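Nickel-dependent hydrogenase large subunit (Allochromatium vinosum, PDB 3MYR) forms the large, nickel-iron-carrying subunit of a membrane-bound hydrogenase that oxidises molecular hydrogen, probably recycling the hydrogen released by nitrogenase. Local coordinates at residues V57-G62 with N212-F217; A506-T511 with I556-H561; Y177-E182 with A265-D270; W116-S121 with G170-P175. All blocks are in the same frame, centred on the assembly; numbering follows the deposited sequence.

Contact 1: V57-G62 with N212-F217; sequences VQRICG and NPHPNF. With SF4 (iron/sulfur cluster), chain I.
A single water joins Arg59 to His214: it takes a hydrogen bond from Arg59 NH1 at 3.0 Å and donates one to His214 O at 2.8 Å. The first of these residues belongs to the N-terminal Arg-x-Cys-Gly-x-Cys motif of [NiFe] hydrogenase large subunits, which supplies Cys61 as a nickel ligand; the second sits in a loop entered through a cis peptide bond before Pro213. The His214 imidazole sits between the side chains of Gln58 and Arg59 on one side and Gly62 CA on the other. Its NE2 donates to Cys61 O over 3.4 Å, a weak bond because it is long, although fairly straight at 162°. Arg59 CD rests on one face of the His214 ring, 3.8 Å from the centroid, in a CH-pi contact, and the guanidinium then carries on over His214 CB, its plane turned 39° from the imidazole. The bend at chi2 (64°) lets the aliphatic part cover the ring while the charged end runs on past it. That end is held from several sides, NH1 also binding Ala55 O and NH2 binding Cys147 O of the small subunit. On the same side of the ring as Arg59 CD, Gln58 CG packs against His214 CD2 at 3.4 Å. The backbone N of His214 is bonded to Thr65 OG1. The iron-sulfur cluster touches Arg59 and His214, with Arg59 CG 3.7 Å from its S2 and His214 CE1 3.7 Å from its S3.

Contact 2: A506-T511 with I556-H561; sequences AVVPST and IACAVH. With MG (magnesium ion), chain O; NFV (Ni-Fe oxidized active center), chain N.
The chain's last residue, His561, shares a magnesium ion with a backbone carbonyl: His561 NE2 and Ala506 O each bind the metal at 2.1 Å. Three waters and Glu42 complete the site. In this family the large subunit is trimmed at its C-terminus during maturation, consistent with a final histidine closing a metal site. Ala506 CB lies over one face of the imidazole, a CH-pi contact. On the other ring nitrogen, ND1 donates to Cys558 O at 2.8 Å, near the ring plane, so metal and hydrogen bond together fix the ring's rotation. Val508 packs beside it. With CG1 anti to the backbone N (chi1 -173°), that methyl presses tightly on Cys558 CB, while CG2 faces His561 CE1. Cys558 SG is an iron ligand of the nickel-iron centre, and Ser510 grips N3, a cyanide nitrogen on that iron, twice: through its backbone N at 3.0 Å and its OG at 2.9 Å. Thr511 OG1 donates to Ala559 O at 2.7 Å, tilted 25° from the carbonyl plane. Replacing Thr511 by a valine would probably leave Ala559 O without this donor and weaken the tie between the two helices. The contact thus sets the end of strand 500-507 and the start of helix 509-514 against helix 556-560, with strand 488-497 and helix 67-80 packing around them.

Contact 3: Y177-E182 with A265-D270; sequences YRLPPE and AGFYKD
The touching parts, 177-180 and 267-270, run roughly antiparallel, 146° apart, and come closest at Arg178 and Phe267, whose CA atoms are 6.6 Å apart. Tyr268 reaches back toward residue 178 with its hydroxyl, which accepts the backbone N-H of Arg178 at 3.0 Å (N to OH) in a fairly straight bond of 160°. The same oxygen is hydrogen-bonded to Trp116 O, so it ties two loops together. A phenylalanine in place of Tyr268 would keep the ring but would probably leave Arg178 N and Trp116 O without this shared partner. Arg178 stretches the other way, passing Tyr268 at a slant, its CG lying 3.7 Å from Tyr268 CE2 and its guanidinium plane tilted 30° from the ring. In the fold this joins the type I beta turn 265-268, which follows helix 236-265, to the lead-in of helix 181-201, whose N-cap is Pro180; the metal and cofactor sites are far off. Apolar contacts come next. Leu179 CD2 lies against Phe267 CD1 and also reaches the Tyr268 ring, while Pro180 CD sits over one face of Phe267, 4.2 Å from its centroid, in a CH-pi contact. At the outer end Arg178 meets Phe267 O through NE, a weak bond, and Asp270 through NH1, which forms a salt bridge to OD1 at 2.8 Å and a hydrogen bond to OD2 at 3.0 Å. One nitrogen thus serves both oxygens, and the carboxylate also faces a second cation: Asp270 OD1 makes a further salt bridge to Arg274.

Contact 4: W116-S121 with G170-P175; sequences WVDVVS and GYWGHP
Polar bonds between Asp118 and the turn holding Gly173 come first. Gly173 N donates to Asp118 OD2 at 2.9 Å, from above the carboxylate plane. The second oxygen turns to its own segment: as N-cap of helix 119-122, Asp118 accepts the N-H of Ser121 on OD1 at 3.2 Å, almost straight at 170°, and a weak bond from Val120 N to the same atom. CG stands anti to the backbone N (chi1 -175°), which sets the carboxylate between the helix start and the turn. That turn is type II, from Tyr171 to His174, with Gly173 in its third place, where the positive phi of 85° would jam a side chain against the preceding carbonyl.

The apolar part belongs to Trp172. Val119 CB lies over one face of its six-membered ring in a CH-pi contact, 4.2 Å from the centroid, and Val120 CG2 meets Trp172 CG at 3.6 Å. Gly170 CA covers the opposite face, so the indole is held from both sides. Its edge comes up to Val117 O, and its NE1 is bonded to Phe167 O. The small subunit is close by, its Ala47 packing on Trp172. Because one carboxylate serves both the open N-H groups of a helix start and the backbone of a turn, its charge is probably well stabilised, and this probably holds the helix end in place against the indole.

The four contacts form two pairs. Contacts 1 and 2 have centres 14 Å apart and meet at the nickel-iron centre, where Cys61 of contact 1 binds nickel and Cys558 of contact 2 binds iron; Cys61 CB lies 3.5 Å from Cys558 SG, and Ile60 packs on the helix 556-560 that leads into the magnesium ligand His561. Contacts 3 and 4 lie together away from these sites, their centres 11 Å apart, linked through the hydroxyl of Tyr268 and by Tyr177 packing on Val117 O. Between the pairs, centres are 31 to 37 Å apart, and contacts 2 and 4 come nearest, about 17 Å between nearest atoms.

Contact 1: V57-G62 with N212-F217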
# COMPACT_ATOMS: atom_id res chain seq x y z
N VAL B 57 11.71 6.01 0.49
CA VAL B 57 10.31 6.44 0.33
C VAL B 57 9.40 5.31 -0.20
O VAL B 57 8.19 5.32 0.01
CB VAL B 57 10.15 7.68 -0.54
CG1 VAL B 57 10.88 8.83 0.13
CG2 VAL B 57 10.78 7.45 -1.96
N GLN B 58 9.97 4.28 -0.79
CA GLN B 58 9.12 3.15 -1.05
C GLN B 58 8.45 2.64 0.24
O GLN B 58 7.28 2.20 0.21
CB GLN B 58 9.88 2.02 -1.74
CG GLN B 58 8.85 0.93 -2.20
CD GLN B 58 9.44 -0.15 -3.10
OE1 GLN B 58 10.62 -0.57 -2.97
NE2 GLN B 58 8.60 -0.66 -3.96
N ARG B 59 9.19 2.68 1.34
CA ARG B 59 8.70 2.25 2.66
C ARG B 59 7.75 3.26 3.30
O ARG B 59 7.27 3.04 4.40
CB ARG B 59 9.87 1.90 3.61
CG ARG B 59 10.33 0.42 3.44
CD ARG B 59 10.92 0.12 2.01
NE ARG B 59 11.67 -1.13 2.04
CZ ARG B 59 12.45 -1.56 1.05
NH1 ARG B 59 12.77 -0.71 0.06
NH2 ARG B 59 12.96 -2.81 1.07
N ILE B 60 7.41 4.33 2.59
CA ILE B 60 6.20 5.06 2.96
C ILE B 60 5.02 4.09 3.05
O ILE B 60 4.15 4.22 3.92
CB ILE B 60 5.91 6.21 1.95
CG1 ILE B 60 6.94 7.33 2.28
CG2 ILE B 60 4.42 6.71 2.07
CD1 ILE B 60 6.91 8.53 1.17
N CYS B 61 4.96 3.12 2.13
CA CYS B 61 3.76 2.30 2.12
C CYS B 61 3.95 1.02 1.36
O CYS B 61 4.47 1.03 0.27
CB CYS B 61 2.55 3.06 1.57
SG CYS B 61 1.01 2.09 1.85
N GLY B 62 3.57 -0.09 1.97
CA GLY B 62 3.72 -1.37 1.32
C GLY B 62 2.44 -1.90 0.67
O GLY B 62 2.44 -3.02 0.12
N ASN B 212 8.30 -8.96 -3.80
CA ASN B 212 7.09 -8.16 -3.57
C ASN B 212 6.53 -8.64 -2.25
O ASN B 212 6.34 -9.83 -2.11
CB ASN B 212 6.02 -8.41 -4.71
CG ASN B 212 4.68 -7.65 -4.44
OD1 ASN B 212 4.30 -6.68 -5.15
ND2 ASN B 212 4.00 -8.07 -3.41
N PRO B 213 6.24 -7.74 -1.31
CA PRO B 213 6.33 -6.27 -1.48
C PRO B 213 7.77 -5.68 -1.61
O PRO B 213 8.78 -6.33 -1.28
CB PRO B 213 5.65 -5.71 -0.20
CG PRO B 213 4.73 -6.93 0.32
CD PRO B 213 5.66 -8.09 0.01
N HIS B 214 7.79 -4.41 -2.02
CA HIS B 214 8.96 -3.60 -2.07
C HIS B 214 10.02 -4.02 -3.10
O HIS B 214 11.19 -4.21 -2.76
CB HIS B 214 9.48 -3.38 -0.61
CG HIS B 214 8.59 -2.48 0.19
ND1 HIS B 214 8.54 -2.46 1.56
CD2 HIS B 214 7.63 -1.61 -0.23
CE1 HIS B 214 7.63 -1.60 1.97
NE2 HIS B 214 7.09 -1.05 0.89
N PRO B 215 9.64 -4.08 -4.38
CA PRO B 215 10.68 -4.40 -5.36
C PRO B 215 11.78 -3.31 -5.45
O PRO B 215 11.61 -2.16 -4.94
CB PRO B 215 9.89 -4.50 -6.70
CG PRO B 215 8.70 -3.58 -6.46
CD PRO B 215 8.32 -3.89 -5.00
N ASN B 216 12.87 -3.64 -6.14
CA ASN B 216 14.00 -2.67 -6.31
C ASN B 216 13.90 -1.81 -7.56
O ASN B 216 13.37 -2.25 -8.59
CB ASN B 216 15.35 -3.45 -6.27
CG ASN B 216 15.51 -4.19 -4.93
OD1 ASN B 216 15.44 -5.42 -4.87
ND2 ASN B 216 15.56 -3.43 -3.85
N PHE B 217 14.48 -0.61 -7.48
CA PHE B 217 14.47 0.34 -8.58
C PHE B 217 15.86 0.92 -8.69
O PHE B 217 16.65 0.72 -7.82
CB PHE B 217 13.46 1.47 -8.34
CG PHE B 217 12.07 0.99 -8.30
CD1 PHE B 217 11.36 0.83 -9.48
CD2 PHE B 217 11.54 0.51 -7.09
CE1 PHE B 217 10.11 0.19 -9.44
CE2 PHE B 217 10.28 -0.04 -7.01
CZ PHE B 217 9.54 -0.21 -8.19
FE1 SF4 I . 9.66 -2.49 6.10
FE2 SF4 I . 7.70 -3.97 7.43
FE3 SF4 I . 8.84 -1.66 8.60
FE4 SF4 I . 7.06 -1.73 6.20
S1 SF4 I . 6.55 -2.20 8.53
S2 SF4 I . 8.84 -0.45 6.71
S3 SF4 I . 7.96 -3.55 5.15
S4 SF4 I . 9.92 -3.57 8.06
O HOH W 1 13.46 -2.76 -1.96

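Contact 2: A506-T511 with I556-H561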
# COMPACT_ATOMS: atom_id res chain seq x y z
N ALA B 506 7.06 14.91 -0.28
CA ALA B 506 6.09 14.09 -1.00
C ALA B 506 4.71 14.67 -0.77
O ALA B 506 4.35 14.99 0.35
CB ALA B 506 6.12 12.59 -0.53
N VAL B 507 3.92 14.75 -1.84
CA VAL B 507 2.50 15.00 -1.70
C VAL B 507 1.83 13.83 -2.39
O VAL B 507 1.99 13.60 -3.58
CB VAL B 507 2.07 16.31 -2.37
CG1 VAL B 507 0.60 16.59 -2.06
CG2 VAL B 507 3.01 17.51 -1.93
N VAL B 508 1.00 13.15 -1.63
CA VAL B 508 0.61 11.77 -1.93
C VAL B 508 -0.95 11.75 -2.14
O VAL B 508 -1.65 12.61 -1.60
CB VAL B 508 1.07 10.86 -0.76
CG1 VAL B 508 0.84 9.40 -1.08
CG2 VAL B 508 2.61 11.10 -0.55
N PRO B 509 -1.46 10.84 -2.97
CA PRO B 509 -2.91 10.90 -3.24
C PRO B 509 -3.84 10.95 -2.01
O PRO B 509 -4.73 11.81 -1.94
CB PRO B 509 -3.18 9.67 -4.15
CG PRO B 509 -1.88 8.90 -4.20
CD PRO B 509 -0.78 9.90 -3.89
N SER B 510 -3.57 10.15 -0.99
CA SER B 510 -4.44 10.17 0.17
C SER B 510 -4.17 11.43 0.99
O SER B 510 -5.04 11.81 1.73
CB SER B 510 -4.30 8.91 1.02
OG SER B 510 -4.87 7.84 0.31
N THR B 511 -3.01 12.10 0.82
CA THR B 511 -2.85 13.47 1.39
C THR B 511 -3.92 14.41 0.85
O THR B 511 -4.63 15.05 1.60
CB THR B 511 -1.43 14.10 1.19
OG1 THR B 511 -0.45 13.07 1.41
CG2 THR B 511 -1.21 15.23 2.22
N ILE B 556 -3.11 5.87 5.00
CA ILE B 556 -2.68 7.00 5.87
C ILE B 556 -1.17 6.94 6.03
O ILE B 556 -0.52 7.95 6.33
CB ILE B 556 -3.39 6.98 7.25
CG1 ILE B 556 -4.96 7.10 7.08
CG2 ILE B 556 -2.90 8.10 8.11
CD1 ILE B 556 -5.51 8.01 5.96
N ALA B 557 -0.58 5.77 5.81
CA ALA B 557 0.89 5.76 5.81
C ALA B 557 1.33 6.57 4.58
O ALA B 557 2.18 7.46 4.69
CB ALA B 557 1.43 4.27 5.70
N CYS B 558 0.69 6.35 3.42
CA CYS B 558 0.99 7.25 2.30
C CYS B 558 0.68 8.71 2.62
O CYS B 558 1.46 9.61 2.29
CB CYS B 558 0.12 6.89 1.11
SG CYS B 558 0.88 5.69 0.05
N ALA B 559 -0.52 8.96 3.20
CA ALA B 559 -1.00 10.34 3.31
C ALA B 559 -0.05 11.20 4.19
O ALA B 559 0.07 12.42 3.99
CB ALA B 559 -2.44 10.37 3.93
N VAL B 560 0.45 10.59 5.26
CA VAL B 560 1.25 11.30 6.25
C VAL B 560 2.76 11.08 6.04
O VAL B 560 3.53 12.03 6.17
CB VAL B 560 0.91 10.83 7.68
CG1 VAL B 560 1.85 11.54 8.74
CG2 VAL B 560 -0.58 11.04 7.93
N HIS B 561 3.20 9.85 5.75
CA HIS B 561 4.65 9.59 5.59
C HIS B 561 5.48 10.14 6.77
O HIS B 561 5.06 9.96 7.96
CB HIS B 561 5.22 9.98 4.19
CG HIS B 561 4.70 11.26 3.60
ND1 HIS B 561 3.40 11.39 3.12
CD2 HIS B 561 5.27 12.50 3.47
CE1 HIS B 561 3.21 12.65 2.69
NE2 HIS B 561 4.32 13.35 2.92
OXT HIS B 561 6.60 10.72 6.60
MG MG O . 4.57 15.39 2.45
FE NFV N . -0.34 5.22 -1.90
NI NFV N . -0.26 3.34 0.44
C1 NFV N . 0.51 6.24 -2.76
O1 NFV N . 1.12 7.04 -3.48
C2 NFV N . -1.27 4.73 -3.49
N2 NFV N . -1.83 4.42 -4.49
C3 NFV N . -1.62 6.52 -1.46
N3 NFV N . -2.41 7.34 -1.16
O4 NFV N . -1.44 3.89 -0.92
O HOH W 2 4.96 17.34 1.92
O HOH W 3 2.52 15.79 2.47
O HOH W 4 4.64 16.00 4.50

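Contact 3: Y177-E182 with A265-D270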
# COMPACT_ATOMS: atom_id res chain seq x y z
N TYR B 177 -27.50 -3.61 4.26
CA TYR B 177 -27.13 -4.79 3.40
C TYR B 177 -28.32 -5.25 2.57
O TYR B 177 -29.38 -5.51 3.13
CB TYR B 177 -26.62 -5.96 4.25
CG TYR B 177 -25.24 -5.77 4.84
CD1 TYR B 177 -25.06 -5.77 6.23
CD2 TYR B 177 -24.09 -5.73 4.01
CE1 TYR B 177 -23.77 -5.68 6.79
CE2 TYR B 177 -22.80 -5.68 4.52
CZ TYR B 177 -22.65 -5.66 5.93
OH TYR B 177 -21.38 -5.54 6.43
N ARG B 178 -28.17 -5.31 1.25
CA ARG B 178 -29.34 -5.54 0.42
C ARG B 178 -29.24 -6.77 -0.50
O ARG B 178 -30.25 -7.17 -1.09
CB ARG B 178 -29.66 -4.28 -0.43
CG ARG B 178 -29.78 -2.88 0.32
CD ARG B 178 -30.23 -1.93 -0.79
NE ARG B 178 -29.76 -0.53 -0.95
CZ ARG B 178 -29.93 0.35 -0.03
NH1 ARG B 178 -29.56 1.61 -0.20
NH2 ARG B 178 -30.38 -0.09 1.14
N LEU B 179 -28.03 -7.31 -0.70
CA LEU B 179 -27.85 -8.49 -1.59
C LEU B 179 -28.63 -9.72 -1.11
O LEU B 179 -28.66 -10.02 0.08
CB LEU B 179 -26.35 -8.87 -1.76
CG LEU B 179 -25.39 -7.79 -2.22
CD1 LEU B 179 -23.91 -8.40 -2.30
CD2 LEU B 179 -25.82 -7.22 -3.57
N PRO B 180 -29.15 -10.50 -2.04
CA PRO B 180 -29.71 -11.82 -1.68
C PRO B 180 -28.58 -12.78 -1.18
O PRO B 180 -27.40 -12.59 -1.51
CB PRO B 180 -30.29 -12.36 -3.02
CG PRO B 180 -29.40 -11.71 -4.09
CD PRO B 180 -29.03 -10.30 -3.50
N PRO B 181 -28.94 -13.77 -0.34
CA PRO B 181 -27.96 -14.79 0.14
C PRO B 181 -27.01 -15.31 -0.95
O PRO B 181 -25.80 -15.36 -0.72
CB PRO B 181 -28.85 -15.93 0.62
CG PRO B 181 -30.14 -15.17 1.21
CD PRO B 181 -30.32 -14.01 0.14
N GLU B 182 -27.56 -15.65 -2.14
CA GLU B 182 -26.77 -16.12 -3.30
C GLU B 182 -25.66 -15.15 -3.72
O GLU B 182 -24.54 -15.58 -4.01
CB GLU B 182 -27.70 -16.39 -4.51
CG GLU B 182 -28.58 -17.62 -4.32
CD GLU B 182 -29.64 -17.45 -3.16
OE1 GLU B 182 -29.97 -18.53 -2.50
OE2 GLU B 182 -30.09 -16.23 -2.92
N ALA B 265 -23.34 -3.39 -7.81
CA ALA B 265 -23.81 -2.02 -8.00
C ALA B 265 -25.33 -1.91 -8.23
O ALA B 265 -25.96 -0.91 -7.84
CB ALA B 265 -23.05 -1.39 -9.19
N GLY B 266 -25.92 -2.87 -8.96
CA GLY B 266 -27.32 -2.84 -9.32
C GLY B 266 -28.22 -2.76 -8.08
O GLY B 266 -29.36 -2.29 -8.18
N PHE B 267 -27.73 -3.23 -6.91
CA PHE B 267 -28.53 -3.20 -5.66
C PHE B 267 -28.27 -1.93 -4.83
O PHE B 267 -28.88 -1.74 -3.80
CB PHE B 267 -28.24 -4.46 -4.81
CG PHE B 267 -28.85 -5.75 -5.40
CD1 PHE B 267 -28.16 -6.49 -6.36
CD2 PHE B 267 -30.12 -6.20 -5.00
CE1 PHE B 267 -28.72 -7.67 -6.90
CE2 PHE B 267 -30.70 -7.38 -5.56
CZ PHE B 267 -29.99 -8.08 -6.50
N TYR B 268 -27.37 -1.07 -5.28
CA TYR B 268 -26.93 0.08 -4.48
C TYR B 268 -26.88 1.41 -5.29
O TYR B 268 -26.01 2.26 -5.07
CB TYR B 268 -25.54 -0.24 -3.91
CG TYR B 268 -25.58 -1.33 -2.84
CD1 TYR B 268 -25.05 -2.58 -3.08
CD2 TYR B 268 -26.21 -1.09 -1.59
CE1 TYR B 268 -25.09 -3.56 -2.11
CE2 TYR B 268 -26.26 -2.08 -0.61
CZ TYR B 268 -25.68 -3.30 -0.87
OH TYR B 268 -25.63 -4.30 0.10
N LYS B 269 -27.83 1.58 -6.19
CA LYS B 269 -27.81 2.60 -7.20
C LYS B 269 -27.99 3.93 -6.51
O LYS B 269 -27.45 4.93 -7.00
CB LYS B 269 -28.96 2.39 -8.20
CG LYS B 269 -28.67 1.29 -9.27
CD LYS B 269 -30.00 1.03 -10.06
CE LYS B 269 -29.85 -0.10 -11.03
NZ LYS B 269 -30.95 -0.11 -12.07
N ASP B 270 -28.69 3.96 -5.37
CA ASP B 270 -28.81 5.21 -4.59
C ASP B 270 -27.43 5.69 -4.03
O ASP B 270 -27.25 6.88 -3.71
CB ASP B 270 -29.82 5.07 -3.43
CG ASP B 270 -29.43 3.96 -2.47
OD1 ASP B 270 -29.28 4.22 -1.24
OD2 ASP B 270 -29.20 2.81 -2.93

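Contact 4: W116-S121 with G170-P175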
# COMPACT_ATOMS: atom_id res chain seq x y z
N TRP B 116 -20.65 -4.20 1.71
CA TRP B 116 -21.77 -4.34 0.78
C TRP B 116 -22.27 -5.77 0.87
O TRP B 116 -23.36 -6.06 0.35
CB TRP B 116 -21.32 -4.12 -0.69
CG TRP B 116 -20.57 -2.87 -0.95
CD1 TRP B 116 -19.20 -2.72 -1.06
CD2 TRP B 116 -21.14 -1.56 -1.09
NE1 TRP B 116 -18.91 -1.40 -1.28
CE2 TRP B 116 -20.06 -0.67 -1.29
CE3 TRP B 116 -22.46 -1.06 -1.07
CZ2 TRP B 116 -20.26 0.72 -1.48
CZ3 TRP B 116 -22.66 0.31 -1.23
CH2 TRP B 116 -21.56 1.19 -1.43
N VAL B 117 -21.40 -6.68 1.33
CA VAL B 117 -21.65 -8.12 1.34
C VAL B 117 -21.82 -8.58 2.79
O VAL B 117 -20.98 -8.29 3.65
CB VAL B 117 -20.44 -8.88 0.73
CG1 VAL B 117 -20.50 -10.38 1.02
CG2 VAL B 117 -20.34 -8.59 -0.79
N ASP B 118 -22.94 -9.25 3.06
CA ASP B 118 -23.23 -9.77 4.40
C ASP B 118 -22.80 -11.25 4.49
O ASP B 118 -23.42 -12.14 3.91
CB ASP B 118 -24.73 -9.58 4.67
CG ASP B 118 -25.15 -9.97 6.10
OD1 ASP B 118 -24.44 -10.78 6.73
OD2 ASP B 118 -26.24 -9.54 6.54
N VAL B 119 -21.76 -11.52 5.24
CA VAL B 119 -21.24 -12.86 5.29
C VAL B 119 -22.16 -13.84 6.00
O VAL B 119 -22.21 -15.01 5.64
CB VAL B 119 -19.88 -12.84 6.02
CG1 VAL B 119 -19.46 -14.29 6.30
CG2 VAL B 119 -18.85 -12.16 5.07
N VAL B 120 -22.93 -13.36 6.98
CA VAL B 120 -23.89 -14.26 7.66
C VAL B 120 -25.04 -14.66 6.76
O VAL B 120 -25.47 -15.85 6.72
CB VAL B 120 -24.42 -13.63 8.99
CG1 VAL B 120 -25.58 -14.50 9.64
CG2 VAL B 120 -23.22 -13.51 9.97
N SER B 121 -25.53 -13.69 5.99
CA SER B 121 -26.54 -13.99 4.98
C SER B 121 -26.06 -15.05 3.93
O SER B 121 -26.84 -15.88 3.54
CB SER B 121 -26.99 -12.67 4.31
OG SER B 121 -27.63 -12.95 3.10
N GLY B 170 -19.35 -7.80 13.83
CA GLY B 170 -19.53 -7.19 12.52
C GLY B 170 -20.99 -6.72 12.43
O GLY B 170 -21.81 -6.95 13.35
N TYR B 171 -21.31 -6.05 11.34
CA TYR B 171 -22.55 -5.33 11.25
C TYR B 171 -23.59 -6.19 10.54
O TYR B 171 -24.57 -5.68 10.03
CB TYR B 171 -22.32 -3.95 10.56
CG TYR B 171 -21.25 -3.08 11.24
CD1 TYR B 171 -21.03 -3.16 12.62
CD2 TYR B 171 -20.40 -2.26 10.50
CE1 TYR B 171 -19.98 -2.42 13.24
CE2 TYR B 171 -19.35 -1.54 11.09
CZ TYR B 171 -19.14 -1.62 12.44
OH TYR B 171 -18.13 -0.88 13.04
N TRP B 172 -23.36 -7.49 10.49
CA TRP B 172 -24.21 -8.42 9.75
C TRP B 172 -25.71 -8.16 10.07
O TRP B 172 -26.09 -7.99 11.24
CB TRP B 172 -23.83 -9.87 10.10
CG TRP B 172 -22.32 -10.04 10.18
CD1 TRP B 172 -21.60 -10.49 11.27
CD2 TRP B 172 -21.34 -9.71 9.17
NE1 TRP B 172 -20.26 -10.45 10.99
CE2 TRP B 172 -20.06 -9.96 9.73
CE3 TRP B 172 -21.43 -9.19 7.87
CZ2 TRP B 172 -18.85 -9.75 9.02
CZ3 TRP B 172 -20.23 -8.93 7.15
CH2 TRP B 172 -18.96 -9.24 7.72
N GLY B 173 -26.57 -8.20 9.06
CA GLY B 173 -28.04 -8.04 9.30
C GLY B 173 -28.43 -6.56 9.36
O GLY B 173 -29.63 -6.23 9.44
N HIS B 174 -27.46 -5.64 9.24
CA HIS B 174 -27.80 -4.20 9.16
C HIS B 174 -28.68 -3.99 7.90
O HIS B 174 -28.46 -4.67 6.85
CB HIS B 174 -26.50 -3.39 9.03
CG HIS B 174 -26.68 -1.91 9.18
ND1 HIS B 174 -27.22 -1.12 8.18
CD2 HIS B 174 -26.28 -1.05 10.15
CE1 HIS B 174 -27.23 0.15 8.57
NE2 HIS B 174 -26.60 0.22 9.73
N PRO B 175 -29.69 -3.06 7.98
CA PRO B 175 -30.63 -2.87 6.87
C PRO B 175 -29.94 -2.29 5.62
O PRO B 175 -30.47 -2.45 4.52
CB PRO B 175 -31.68 -1.88 7.45
CG PRO B 175 -30.95 -1.21 8.64
CD PRO B 175 -30.15 -2.37 9.21